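PDB 1UF3: hypothetical protein TT1561 from Thermus thermophilus, which is of unknown function but belongs to the calcineurin-like metallophosphoesterase superfamily, binds calcium ions and is predicted to be a phosphoesterase. Local coordinates for residues Tyr7-Ser12 against Lys26-Thr31; Ala111-Glu116 against Glu137-Ala142; Phe153-Met158 against Ala173-Thr178. All blocks are in the same frame, centred on the assembly; numbering follows the deposited sequence.

All three contacts pack a helix on a beta strand through apolar side chains, and no polar bond links the two segments of any of them. Interaction 1 lies on one side of the chain's centre, in the sheet that contains strand 7-12; interactions 2 and 3 lie together on the other side, their centres about 9 Å apart. These two share a sheet, since strands 108-118 and 151-155 are paired neighbours. All four touching residues of interaction 3, two of them aromatic, are buried. Interactions 1 and 2 are aliphatic and reach toward the surface: Leu27 and Arg139 are partly exposed, and the helices also meet neighbouring subunits and lie near calcium.

Interaction 1. Residues Tyr7-Ser12 against Lys26-Thr31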
ATOM      1  N   TYR A   7      -5.834  -0.973 -16.422  1.00 23.59           N
ATOM      2  CA  TYR A   7      -5.160  -0.127 -17.393  1.00 22.34           C
ATOM      3  C   TYR A   7      -3.950  -0.807 -17.992  1.00 22.56           C
ATOM      4  O   TYR A   7      -3.123  -1.376 -17.274  1.00 23.68           O
ATOM      5  CB  TYR A   7      -4.740   1.191 -16.744  1.00 23.84           C
ATOM      6  CG  TYR A   7      -5.917   1.953 -16.225  1.00 24.75           C
ATOM      7  CD1 TYR A   7      -6.378   1.764 -14.914  1.00 23.49           C
ATOM      8  CD2 TYR A   7      -6.644   2.794 -17.076  1.00 23.82           C
ATOM      9  CE1 TYR A   7      -7.535   2.391 -14.469  1.00 25.86           C
ATOM     10  CE2 TYR A   7      -7.808   3.416 -16.643  1.00 27.11           C
ATOM     11  CZ  TYR A   7      -8.251   3.207 -15.336  1.00 27.22           C
ATOM     12  OH  TYR A   7      -9.425   3.788 -14.930  1.00 29.36           O
ATOM     13  N   ILE A   8      -3.855  -0.756 -19.313  1.00 20.61           N
ATOM     14  CA  ILE A   8      -2.748  -1.373 -20.017  1.00 18.89           C
ATOM     15  C   ILE A   8      -2.000  -0.353 -20.857  1.00 22.41           C
ATOM     16  O   ILE A   8      -2.612   0.351 -21.685  1.00 22.01           O
ATOM     17  CB  ILE A   8      -3.242  -2.464 -20.937  1.00 18.21           C
ATOM     18  CG1 ILE A   8      -3.962  -3.558 -20.143  1.00 18.94           C
ATOM     19  CG2 ILE A   8      -2.104  -3.043 -21.716  1.00 19.92           C
ATOM     20  CD1 ILE A   8      -4.741  -4.459 -21.069  1.00 18.30           C
ATOM     21  N   LEU A   9      -0.686  -0.261 -20.630  1.00 20.96           N
ATOM     22  CA  LEU A   9       0.186   0.628 -21.402  1.00 22.07           C
ATOM     23  C   LEU A   9       0.569  -0.209 -22.634  1.00 21.62           C
ATOM     24  O   LEU A   9       1.092  -1.333 -22.511  1.00 21.71           O
ATOM     25  CB  LEU A   9       1.423   0.993 -20.571  1.00 23.29           C
ATOM     26  CG  LEU A   9       2.423   1.979 -21.169  1.00 23.46           C
ATOM     27  CD1 LEU A   9       1.721   3.287 -21.480  1.00 20.58           C
ATOM     28  CD2 LEU A   9       3.573   2.200 -20.166  1.00 22.12           C
ATOM     29  N   ALA A  10       0.281   0.318 -23.819  1.00 19.27           N
ATOM     30  CA  ALA A  10       0.529  -0.416 -25.056  1.00 18.44           C
ATOM     31  C   ALA A  10       1.176   0.379 -26.199  1.00 17.88           C
ATOM     32  O   ALA A  10       1.065   1.594 -26.264  1.00 18.78           O
ATOM     33  CB  ALA A  10      -0.784  -1.017 -25.540  1.00 17.66           C
ATOM     34  N   THR A  11       1.832  -0.345 -27.095  1.00 20.23           N
ATOM     35  CA  THR A  11       2.509   0.246 -28.243  1.00 21.89           C
ATOM     36  C   THR A  11       2.961  -0.897 -29.129  1.00 22.60           C
ATOM     37  O   THR A  11       2.892  -2.081 -28.732  1.00 21.85           O
ATOM     38  CB  THR A  11       3.748   1.067 -27.818  1.00 23.90           C
ATOM     39  OG1 THR A  11       4.223   1.815 -28.940  1.00 26.07           O
ATOM     40  CG2 THR A  11       4.878   0.142 -27.353  1.00 23.69           C
ATOM     41  N   SER A  12       3.432  -0.550 -30.326  1.00 22.39           N
ATOM     42  CA  SER A  12       3.897  -1.553 -31.280  1.00 21.31           C
ATOM     43  C   SER A  12       5.119  -1.098 -32.075  1.00 20.62           C
ATOM     44  O   SER A  12       5.540   0.045 -32.006  1.00 20.48           O
ATOM     45  CB  SER A  12       2.789  -1.873 -32.280  1.00 22.73           C
ATOM     46  OG  SER A  12       2.523  -0.711 -33.064  1.00 23.21           O
ATOM     47  N   LYS A  26       9.408   4.108 -18.565  1.00 29.27           N
ATOM     48  CA  LYS A  26       9.325   5.079 -17.480  1.00 33.12           C
ATOM     49  C   LYS A  26       7.974   5.791 -17.370  1.00 34.32           C
ATOM     50  O   LYS A  26       7.747   6.567 -16.444  1.00 37.14           O
ATOM     51  CB  LYS A  26      10.429   6.119 -17.615  1.00 35.32           C
ATOM     52  CG  LYS A  26      11.799   5.530 -17.483  1.00 39.07           C
ATOM     53  CD  LYS A  26      12.817   6.609 -17.175  1.00 41.77           C
ATOM     54  CE  LYS A  26      14.194   6.016 -16.980  1.00 43.87           C
ATOM     55  NZ  LYS A  26      15.218   7.088 -16.792  1.00 47.66           N
ATOM     56  N   LEU A  27       7.077   5.523 -18.308  1.00 34.44           N
ATOM     57  CA  LEU A  27       5.756   6.130 -18.288  1.00 34.73           C
ATOM     58  C   LEU A  27       4.825   5.366 -17.357  1.00 33.02           C
ATOM     59  O   LEU A  27       3.862   5.926 -16.833  1.00 31.97           O
ATOM     60  CB  LEU A  27       5.101   6.069 -19.666  1.00 34.42           C
ATOM     61  CG  LEU A  27       5.695   6.701 -20.908  1.00 34.20           C
ATOM     62  CD1 LEU A  27       4.823   6.281 -22.068  1.00 36.74           C
ATOM     63  CD2 LEU A  27       5.727   8.203 -20.784  1.00 34.65           C
ATOM     64  N   ALA A  28       5.097   4.073 -17.199  1.00 30.36           N
ATOM     65  CA  ALA A  28       4.242   3.211 -16.407  1.00 29.07           C
ATOM     66  C   ALA A  28       3.941   3.675 -14.984  1.00 27.41           C
ATOM     67  O   ALA A  28       2.785   3.721 -14.600  1.00 27.47           O
ATOM     68  CB  ALA A  28       4.808   1.770 -16.402  1.00 29.40           C
ATOM     69  N   PRO A  29       4.965   4.044 -14.191  1.00 25.49           N
ATOM     70  CA  PRO A  29       4.622   4.472 -12.830  1.00 25.47           C
ATOM     71  C   PRO A  29       3.804   5.746 -12.822  1.00 26.29           C
ATOM     72  O   PRO A  29       2.905   5.913 -12.008  1.00 25.23           O
ATOM     73  CB  PRO A  29       5.985   4.667 -12.150  1.00 25.91           C
ATOM     74  CG  PRO A  29       6.907   3.748 -12.923  1.00 27.11           C
ATOM     75  CD  PRO A  29       6.424   3.954 -14.369  1.00 26.22           C
ATOM     76  N   ASP A  30       4.121   6.665 -13.721  1.00 26.77           N
ATOM     77  CA  ASP A  30       3.379   7.906 -13.734  1.00 28.72           C
ATOM     78  C   ASP A  30       1.916   7.703 -14.146  1.00 27.95           C
ATOM     79  O   ASP A  30       1.040   8.380 -13.623  1.00 29.56           O
ATOM     80  CB  ASP A  30       4.056   8.932 -14.644  1.00 30.35           C
ATOM     81  CG  ASP A  30       3.357  10.272 -14.615  1.00 32.73           C
ATOM     82  OD1 ASP A  30       2.867  10.699 -15.672  1.00 35.03           O
ATOM     83  OD2 ASP A  30       3.285  10.894 -13.534  1.00 35.62           O
ATOM     84  N   THR A  31       1.641   6.769 -15.051  1.00 27.36           N
ATOM     85  CA  THR A  31       0.255   6.542 -15.470  1.00 28.12           C
ATOM     86  C   THR A  31      -0.534   5.612 -14.546  1.00 28.73           C
ATOM     87  O   THR A  31      -1.753   5.669 -14.500  1.00 28.28           O
ATOM     88  CB  THR A  31       0.158   5.957 -16.882  1.00 26.40           C
ATOM     89  OG1 THR A  31       0.763   4.663 -16.917  1.00 24.75           O
ATOM     90  CG2 THR A  31       0.849   6.862 -17.874  1.00 26.24           C
TER
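Leu9, in the middle of strand 7-12, faces the short helix 27-31, and its CA comes within 6.9 Å of the CA of Ala28. This is helix-on-sheet packing in the metallophosphoesterase fold of the calcineurin superfamily: the strand lies between strands 35-39 and 211-216 of a mixed sheet, and the helix sits over one face of it. On the strand side the contact rests on a single methyl group. With CG anti to the backbone N (chi1 -177°), Leu9 sends CD2 to the first turn of the helix, where it lies 3.8 Å from Ala28 N and 4.0 Å from Ala28 CB. The same methyl is 4.2 Å from Leu27 CB, so it bears on two successive residues close to their backbone. A branched leucine suits this place because its methyl can span the gap, while the small Ala28 lets the strand side chain come right up to the helix backbone. Phe24 of helix 18-25, Ile36 and Tyr212 also pack on Leu9, which is buried. Leu27 shares Tyr212 and is partly exposed. The outer side of the helix serves the assembly: Asp30 forms a salt bridge with Arg3 of a second subunit, and Pro29 packs on Pro29 of a third. Gly32, which follows the helix directly, and Asp34 bind a calcium ion. Within the helix, Thr31 N bonds Leu27 O at 3.0 Å, and the Thr31 hydroxyl turns back on the same turn: OG1 donates to Ala28 O over 3.2 Å, tilted 34° from the carbonyl plane.

Interaction 2. Residues Ala111-Glu116 against Glu137-Ala142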
ATOM      1  N   ALA A 111      -3.099 -14.171 -24.994  1.00 21.03           N
ATOM      2  CA  ALA A 111      -2.482 -15.033 -25.985  1.00 20.32           C
ATOM      3  C   ALA A 111      -2.181 -14.250 -27.255  1.00 21.78           C
ATOM      4  O   ALA A 111      -2.718 -13.155 -27.475  1.00 20.64           O
ATOM      5  CB  ALA A 111      -3.400 -16.185 -26.319  1.00 15.90           C
ATOM      6  N   GLY A 112      -1.342 -14.824 -28.105  1.00 22.07           N
ATOM      7  CA  GLY A 112      -1.036 -14.134 -29.344  1.00 22.33           C
ATOM      8  C   GLY A 112      -0.430 -14.973 -30.444  1.00 21.41           C
ATOM      9  O   GLY A 112      -0.104 -16.159 -30.272  1.00 19.56           O
ATOM     10  N   VAL A 113      -0.339 -14.347 -31.610  1.00 20.46           N
ATOM     11  CA  VAL A 113       0.294 -14.948 -32.767  1.00 20.65           C
ATOM     12  C   VAL A 113       0.968 -13.749 -33.459  1.00 21.80           C
ATOM     13  O   VAL A 113       0.292 -12.873 -34.025  1.00 19.41           O
ATOM     14  CB  VAL A 113      -0.703 -15.624 -33.704  1.00 21.36           C
ATOM     15  CG1 VAL A 113       0.043 -16.200 -34.886  1.00 23.57           C
ATOM     16  CG2 VAL A 113      -1.452 -16.749 -32.981  1.00 20.10           C
ATOM     17  N   GLY A 114       2.294 -13.691 -33.337  1.00 20.38           N
ATOM     18  CA  GLY A 114       3.069 -12.618 -33.930  1.00 20.90           C
ATOM     19  C   GLY A 114       3.493 -12.948 -35.357  1.00 20.72           C
ATOM     20  O   GLY A 114       3.020 -13.917 -35.941  1.00 20.28           O
ATOM     21  N   GLY A 115       4.395 -12.145 -35.913  1.00 22.00           N
ATOM     22  CA  GLY A 115       4.841 -12.368 -37.278  1.00 22.49           C
ATOM     23  C   GLY A 115       3.753 -11.933 -38.241  1.00 24.06           C
ATOM     24  O   GLY A 115       2.734 -11.375 -37.833  1.00 23.38           O
ATOM     25  N   GLU A 116       3.948 -12.185 -39.524  1.00 25.45           N
ATOM     26  CA  GLU A 116       2.931 -11.826 -40.503  1.00 24.45           C
ATOM     27  C   GLU A 116       1.965 -12.975 -40.659  1.00 21.99           C
ATOM     28  O   GLU A 116       2.384 -14.070 -40.992  1.00 23.20           O
ATOM     29  CB  GLU A 116       3.564 -11.571 -41.870  1.00 26.87           C
ATOM     30  CG  GLU A 116       2.550 -11.218 -42.954  1.00 29.46           C
ATOM     31  CD  GLU A 116       3.151 -11.290 -44.355  1.00 32.43           C
ATOM     32  OE1 GLU A 116       4.384 -11.145 -44.487  1.00 30.15           O
ATOM     33  OE2 GLU A 116       2.382 -11.490 -45.319  1.00 36.29           O
ATOM     34  N   GLU A 137      -4.629 -20.146 -36.618  1.00 25.60           N
ATOM     35  CA  GLU A 137      -5.848 -20.743 -36.084  1.00 25.98           C
ATOM     36  C   GLU A 137      -5.511 -21.982 -35.258  1.00 25.46           C
ATOM     37  O   GLU A 137      -6.099 -22.214 -34.193  1.00 22.59           O
ATOM     38  CB  GLU A 137      -6.796 -21.123 -37.220  1.00 27.44           C
ATOM     39  CG  GLU A 137      -7.877 -22.094 -36.817  1.00 34.03           C
ATOM     40  CD  GLU A 137      -8.794 -22.442 -37.982  1.00 41.20           C
ATOM     41  OE1 GLU A 137      -9.539 -23.449 -37.887  1.00 43.84           O
ATOM     42  OE2 GLU A 137      -8.772 -21.698 -38.992  1.00 44.53           O
ATOM     43  N   TYR A 138      -4.569 -22.781 -35.751  1.00 24.51           N
ATOM     44  CA  TYR A 138      -4.168 -23.970 -35.020  1.00 25.82           C
ATOM     45  C   TYR A 138      -3.583 -23.578 -33.651  1.00 25.64           C
ATOM     46  O   TYR A 138      -3.791 -24.283 -32.670  1.00 27.24           O
ATOM     47  CB  TYR A 138      -3.141 -24.785 -35.826  1.00 24.88           C
ATOM     48  CG  TYR A 138      -2.839 -26.151 -35.222  1.00 26.64           C
ATOM     49  CD1 TYR A 138      -3.674 -27.239 -35.464  1.00 26.30           C
ATOM     50  CD2 TYR A 138      -1.732 -26.340 -34.377  1.00 27.54           C
ATOM     51  CE1 TYR A 138      -3.428 -28.483 -34.890  1.00 28.16           C
ATOM     52  CE2 TYR A 138      -1.477 -27.591 -33.790  1.00 26.90           C
ATOM     53  CZ  TYR A 138      -2.327 -28.651 -34.053  1.00 26.57           C
ATOM     54  OH  TYR A 138      -2.084 -29.895 -33.506  1.00 29.79           O
ATOM     55  N   ARG A 139      -2.857 -22.461 -33.579  1.00 26.18           N
ATOM     56  CA  ARG A 139      -2.277 -22.032 -32.311  1.00 25.28           C
ATOM     57  C   ARG A 139      -3.379 -21.630 -31.342  1.00 25.25           C
ATOM     58  O   ARG A 139      -3.343 -21.973 -30.169  1.00 23.17           O
ATOM     59  CB  ARG A 139      -1.356 -20.803 -32.456  1.00 25.68           C
ATOM     60  CG  ARG A 139      -0.133 -20.940 -33.352  1.00 25.87           C
ATOM     61  CD  ARG A 139       0.672 -22.194 -33.082  1.00 25.77           C
ATOM     62  NE  ARG A 139       1.856 -22.237 -33.935  1.00 24.86           N
ATOM     63  CZ  ARG A 139       2.647 -23.300 -34.089  1.00 25.11           C
ATOM     64  NH1 ARG A 139       2.396 -24.438 -33.449  1.00 23.03           N
ATOM     65  NH2 ARG A 139       3.704 -23.223 -34.885  1.00 23.85           N
ATOM     66  N   LEU A 140      -4.355 -20.883 -31.844  1.00 24.14           N
ATOM     67  CA  LEU A 140      -5.431 -20.398 -30.995  1.00 24.17           C
ATOM     68  C   LEU A 140      -6.483 -21.407 -30.570  1.00 22.19           C
ATOM     69  O   LEU A 140      -7.178 -21.182 -29.581  1.00 23.44           O
ATOM     70  CB  LEU A 140      -6.107 -19.206 -31.657  1.00 25.54           C
ATOM     71  CG  LEU A 140      -5.123 -18.063 -31.950  1.00 27.85           C
ATOM     72  CD1 LEU A 140      -5.829 -16.998 -32.778  1.00 26.33           C
ATOM     73  CD2 LEU A 140      -4.567 -17.475 -30.639  1.00 28.72           C
ATOM     74  N   LYS A 141      -6.602 -22.522 -31.270  1.00 21.02           N
ATOM     75  CA  LYS A 141      -7.624 -23.476 -30.881  1.00 23.90           C
ATOM     76  C   LYS A 141      -7.329 -24.127 -29.523  1.00 24.23           C
ATOM     77  O   LYS A 141      -8.240 -24.653 -28.887  1.00 23.54           O
ATOM     78  CB  LYS A 141      -7.816 -24.568 -31.942  1.00 24.40           C
ATOM     79  CG  LYS A 141      -6.723 -25.609 -31.981  1.00 23.86           C
ATOM     80  CD  LYS A 141      -7.173 -26.823 -32.754  1.00 23.55           C
ATOM     81  CE  LYS A 141      -6.071 -27.874 -32.806  1.00 23.72           C
ATOM     82  NZ  LYS A 141      -6.530 -29.150 -33.421  1.00 23.98           N
ATOM     83  N   ALA A 142      -6.070 -24.097 -29.088  1.00 22.65           N
ATOM     84  CA  ALA A 142      -5.706 -24.681 -27.786  1.00 24.08           C
ATOM     85  C   ALA A 142      -6.457 -23.990 -26.656  1.00 23.90           C
ATOM     86  O   ALA A 142      -6.695 -24.576 -25.627  1.00 25.99           O
ATOM     87  CB  ALA A 142      -4.203 -24.536 -27.537  1.00 25.14           C
TER
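Helix 133-140 packs on strand 108-118 in the second mixed sheet of this calcineurin-type metallophosphoesterase fold, and Val113 meets Arg139 and Leu140 at the heart of the contact. The CA atoms of Val113 and Arg139, 7.5 Å apart, are the nearest across the two segments. Val113 touches with one branch. Its CG2, anti to the carbonyl carbon, lies 4.0 Å from Leu140 CD2 and equally close to Leu140 CG, the two side chains crossing obliquely. The same methyl also lies against the residue before Leu140 in the helix, with Arg139 CB 4.1 Å from Val113 CG2. Beta-branched valine fits a strand and presents a compact, rigid surface, whereas the longer Leu140 has the length to reach from the helix into the layer between helix and sheet. There Phe155 packs on both Val113 and Leu140, and Leu175 of helix 170-179 adds to the cover of Leu140. Arg139 plays a double part. Its CB points at the strand, but a bend at chi2 (-48°) leads the rest of the chain away, so that an apolar stem lies on Val113 while the charged end is carried off. That end forms a salt bridge with Glu99, a residue of a calcium site seen in this protein though its ion is not bound to this chain here; the bridge probably helps to place that carboxylate. The far side of the helix faces a neighbouring subunit, where Lys141 pairs with Glu88 of that subunit. Within the segment Lys141 N bonds Glu137 O at 3.0 Å.

Interaction 3. Residues Phe153-Met158 against Ala173-Thr178; sequences FLFHTM and AHLIKT
Phe153 and Phe155 both point from strand 151-155 at the helix that follows it, and they meet it in different ways. The axes of strand residues 153-155 and helix residues 173-178 are 11.4 Å apart at closest and run at 176°, nearly antiparallel, as expected for the first two elements of a beta-alpha-beta unit. At the start of the segment Phe153 makes only a loose approach: its ring edge, at CE2, stands 4.5 Å from Leu175 O. The ring also meets that of His179 near the end of the helix, their planes at about 65°. Next, Leu154 pairs through its backbone with Ala111 and Val113. Phe155 carries the main contact. A chi1 of -63° sets its ring opposite the carbonyl carbon and carries the far edge toward the helix. CE1 meets Ile176 CG1 at 4.1 Å, the isoleucine lying at the ring edge near its plane and the two side chains alongside with their ends pointing opposite ways. CZ lies 4.1 Å from Leu175 CD1, which comes in obliquely. A long flat phenylalanine suits this broad gap, and the branched Leu175 and Ile176 offer methyl and methylene carbons to two neighbouring ring atoms. Further on, Thr157 OG1 is hydrogen-bonded to Ile117 N. The contact lies buried between helix 170-179 and the sheet: Ala136 of helix 133-140 packs on Leu175, Ile117 of strand 108-118 on Phe155, and Val184 of strand 183-186, which completes the unit, on Phe155 and Ile176.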
ATOM      1  N   PHE A 153      -5.980 -10.796 -27.053  1.00 21.16           N
ATOM      2  CA  PHE A 153      -5.135 -11.289 -28.133  1.00 21.59           C
ATOM      3  C   PHE A 153      -4.129 -10.247 -28.587  1.00 20.66           C
ATOM      4  O   PHE A 153      -4.430  -9.065 -28.624  1.00 19.65           O
ATOM      5  CB  PHE A 153      -5.975 -11.679 -29.370  1.00 20.11           C
ATOM      6  CG  PHE A 153      -6.758 -12.969 -29.236  1.00 21.42           C
ATOM      7  CD1 PHE A 153      -6.667 -13.772 -28.095  1.00 19.45           C
ATOM      8  CD2 PHE A 153      -7.567 -13.389 -30.272  1.00 17.52           C
ATOM      9  CE1 PHE A 153      -7.369 -14.962 -28.008  1.00 18.59           C
ATOM     10  CE2 PHE A 153      -8.278 -14.589 -30.192  1.00 17.95           C
ATOM     11  CZ  PHE A 153      -8.178 -15.372 -29.064  1.00 19.53           C
ATOM     12  N   LEU A 154      -2.936 -10.704 -28.946  1.00 21.39           N
ATOM     13  CA  LEU A 154      -1.892  -9.812 -29.460  1.00 21.18           C
ATOM     14  C   LEU A 154      -1.504 -10.320 -30.842  1.00 20.71           C
ATOM     15  O   LEU A 154      -1.121 -11.466 -31.002  1.00 22.64           O
ATOM     16  CB  LEU A 154      -0.652  -9.806 -28.554  1.00 20.12           C
ATOM     17  CG  LEU A 154      -0.623  -8.732 -27.466  1.00 20.25           C
ATOM     18  CD1 LEU A 154      -1.635  -9.093 -26.374  1.00 21.61           C
ATOM     19  CD2 LEU A 154       0.789  -8.610 -26.888  1.00 18.82           C
ATOM     20  N   PHE A 155      -1.640  -9.483 -31.856  1.00 21.26           N
ATOM     21  CA  PHE A 155      -1.264  -9.892 -33.214  1.00 19.78           C
ATOM     22  C   PHE A 155      -0.468  -8.757 -33.828  1.00 19.30           C
ATOM     23  O   PHE A 155      -0.596  -7.588 -33.435  1.00 18.09           O
ATOM     24  CB  PHE A 155      -2.464 -10.055 -34.156  1.00 19.15           C
ATOM     25  CG  PHE A 155      -3.433 -11.105 -33.773  1.00 19.46           C
ATOM     26  CD1 PHE A 155      -4.778 -10.764 -33.569  1.00 16.88           C
ATOM     27  CD2 PHE A 155      -3.057 -12.437 -33.748  1.00 17.63           C
ATOM     28  CE1 PHE A 155      -5.724 -11.741 -33.363  1.00 16.50           C
ATOM     29  CE2 PHE A 155      -3.988 -13.418 -33.540  1.00 18.60           C
ATOM     30  CZ  PHE A 155      -5.341 -13.071 -33.349  1.00 18.45           C
ATOM     31  N   HIS A 156       0.343  -9.095 -34.816  1.00 20.09           N
ATOM     32  CA  HIS A 156       1.042  -8.031 -35.488  1.00 21.49           C
ATOM     33  C   HIS A 156       0.111  -7.584 -36.635  1.00 21.62           C
ATOM     34  O   HIS A 156      -0.137  -6.397 -36.827  1.00 24.03           O
ATOM     35  CB  HIS A 156       2.363  -8.498 -36.055  1.00 20.20           C
ATOM     36  CG  HIS A 156       3.064  -7.425 -36.821  1.00 23.12           C
ATOM     37  ND1 HIS A 156       2.809  -7.180 -38.155  1.00 20.78           N
ATOM     38  CD2 HIS A 156       3.905  -6.447 -36.410  1.00 23.26           C
ATOM     39  CE1 HIS A 156       3.465  -6.093 -38.530  1.00 24.18           C
ATOM     40  NE2 HIS A 156       4.136  -5.629 -37.487  1.00 23.13           N
ATOM     41  N   THR A 157      -0.415  -8.567 -37.352  1.00 22.01           N
ATOM     42  CA  THR A 157      -1.288  -8.396 -38.499  1.00 24.01           C
ATOM     43  C   THR A 157      -2.670  -7.829 -38.163  1.00 25.28           C
ATOM     44  O   THR A 157      -3.383  -8.368 -37.322  1.00 25.08           O
ATOM     45  CB  THR A 157      -1.434  -9.751 -39.193  1.00 24.31           C
ATOM     46  OG1 THR A 157      -0.138 -10.176 -39.630  1.00 26.04           O
ATOM     47  CG2 THR A 157      -2.393  -9.681 -40.389  1.00 26.26           C
HETATM   48  N   MSE A 158      -3.037  -6.731 -38.818  1.00 26.72           N
HETATM   49  CA  MSE A 158      -4.334  -6.088 -38.593  1.00 26.33           C
HETATM   50  C   MSE A 158      -5.482  -6.838 -39.239  1.00 26.12           C
HETATM   51  O   MSE A 158      -5.339  -7.397 -40.326  1.00 26.25           O
HETATM   52  CB  MSE A 158      -4.343  -4.684 -39.177  1.00 30.79           C
HETATM   53  CG  MSE A 158      -3.598  -3.656 -38.410  1.00 34.33           C
HETATM   54 SE   MSE A 158      -4.303  -1.913 -38.887  1.00 42.50          SE
HETATM   55  CE  MSE A 158      -6.141  -2.204 -38.394  1.00 35.91           C
ATOM     56  N   ALA A 173      -9.610 -11.293 -38.981  1.00 24.44           N
ATOM     57  CA  ALA A 173     -10.921 -10.815 -38.577  1.00 25.41           C
ATOM     58  C   ALA A 173     -11.743 -12.033 -38.173  1.00 26.11           C
ATOM     59  O   ALA A 173     -12.475 -12.000 -37.176  1.00 24.06           O
ATOM     60  CB  ALA A 173     -11.595 -10.087 -39.735  1.00 24.72           C
ATOM     61  N   HIS A 174     -11.592 -13.103 -38.955  1.00 27.21           N
ATOM     62  CA  HIS A 174     -12.305 -14.355 -38.736  1.00 31.31           C
ATOM     63  C   HIS A 174     -11.928 -15.022 -37.398  1.00 30.84           C
ATOM     64  O   HIS A 174     -12.793 -15.587 -36.721  1.00 30.93           O
ATOM     65  CB  HIS A 174     -12.051 -15.297 -39.919  1.00 34.77           C
ATOM     66  CG  HIS A 174     -12.832 -16.573 -39.860  1.00 39.40           C
ATOM     67  ND1 HIS A 174     -12.250 -17.791 -39.568  1.00 42.42           N
ATOM     68  CD2 HIS A 174     -14.155 -16.819 -40.031  1.00 42.05           C
ATOM     69  CE1 HIS A 174     -13.181 -18.731 -39.560  1.00 43.20           C
ATOM     70  NE2 HIS A 174     -14.346 -18.168 -39.838  1.00 43.40           N
ATOM     71  N   LEU A 175     -10.656 -14.934 -37.015  1.00 29.82           N
ATOM     72  CA  LEU A 175     -10.178 -15.512 -35.748  1.00 28.76           C
ATOM     73  C   LEU A 175     -10.778 -14.687 -34.617  1.00 26.25           C
ATOM     74  O   LEU A 175     -11.167 -15.205 -33.579  1.00 26.33           O
ATOM     75  CB  LEU A 175      -8.650 -15.431 -35.647  1.00 28.58           C
ATOM     76  CG  LEU A 175      -7.738 -16.112 -36.674  1.00 31.14           C
ATOM     77  CD1 LEU A 175      -6.296 -15.608 -36.477  1.00 30.56           C
ATOM     78  CD2 LEU A 175      -7.812 -17.629 -36.530  1.00 32.23           C
ATOM     79  N   ILE A 176     -10.828 -13.380 -34.810  1.00 25.37           N
ATOM     80  CA  ILE A 176     -11.399 -12.530 -33.787  1.00 24.54           C
ATOM     81  C   ILE A 176     -12.889 -12.849 -33.646  1.00 26.42           C
ATOM     82  O   ILE A 176     -13.402 -12.948 -32.527  1.00 26.20           O
ATOM     83  CB  ILE A 176     -11.180 -11.059 -34.129  1.00 22.82           C
ATOM     84  CG1 ILE A 176      -9.672 -10.776 -34.140  1.00 18.63           C
ATOM     85  CG2 ILE A 176     -11.912 -10.178 -33.135  1.00 22.24           C
ATOM     86  CD1 ILE A 176      -9.308  -9.353 -34.396  1.00 19.22           C
ATOM     87  N   LYS A 177     -13.578 -13.056 -34.768  1.00 25.75           N
ATOM     88  CA  LYS A 177     -15.004 -13.359 -34.710  1.00 29.10           C
ATOM     89  C   LYS A 177     -15.262 -14.725 -34.073  1.00 29.54           C
ATOM     90  O   LYS A 177     -16.267 -14.923 -33.394  1.00 29.59           O
ATOM     91  CB  LYS A 177     -15.624 -13.321 -36.114  1.00 30.66           C
ATOM     92  CG  LYS A 177     -15.778 -11.916 -36.692  1.00 35.17           C
ATOM     93  CD  LYS A 177     -16.402 -11.956 -38.090  1.00 38.28           C
ATOM     94  CE  LYS A 177     -16.504 -10.561 -38.685  1.00 41.06           C
ATOM     95  NZ  LYS A 177     -17.466 -10.514 -39.830  1.00 42.59           N
ATOM     96  N   THR A 178     -14.351 -15.668 -34.288  1.00 29.75           N
ATOM     97  CA  THR A 178     -14.511 -17.008 -33.716  1.00 31.66           C
ATOM     98  C   THR A 178     -14.241 -17.056 -32.198  1.00 30.85           C
ATOM     99  O   THR A 178     -15.009 -17.642 -31.435  1.00 31.02           O
ATOM    100  CB  THR A 178     -13.575 -18.006 -34.427  1.00 31.71           C
ATOM    101  OG1 THR A 178     -13.812 -17.954 -35.841  1.00 32.40           O
ATOM    102  CG2 THR A 178     -13.824 -19.424 -33.940  1.00 33.96           C
TER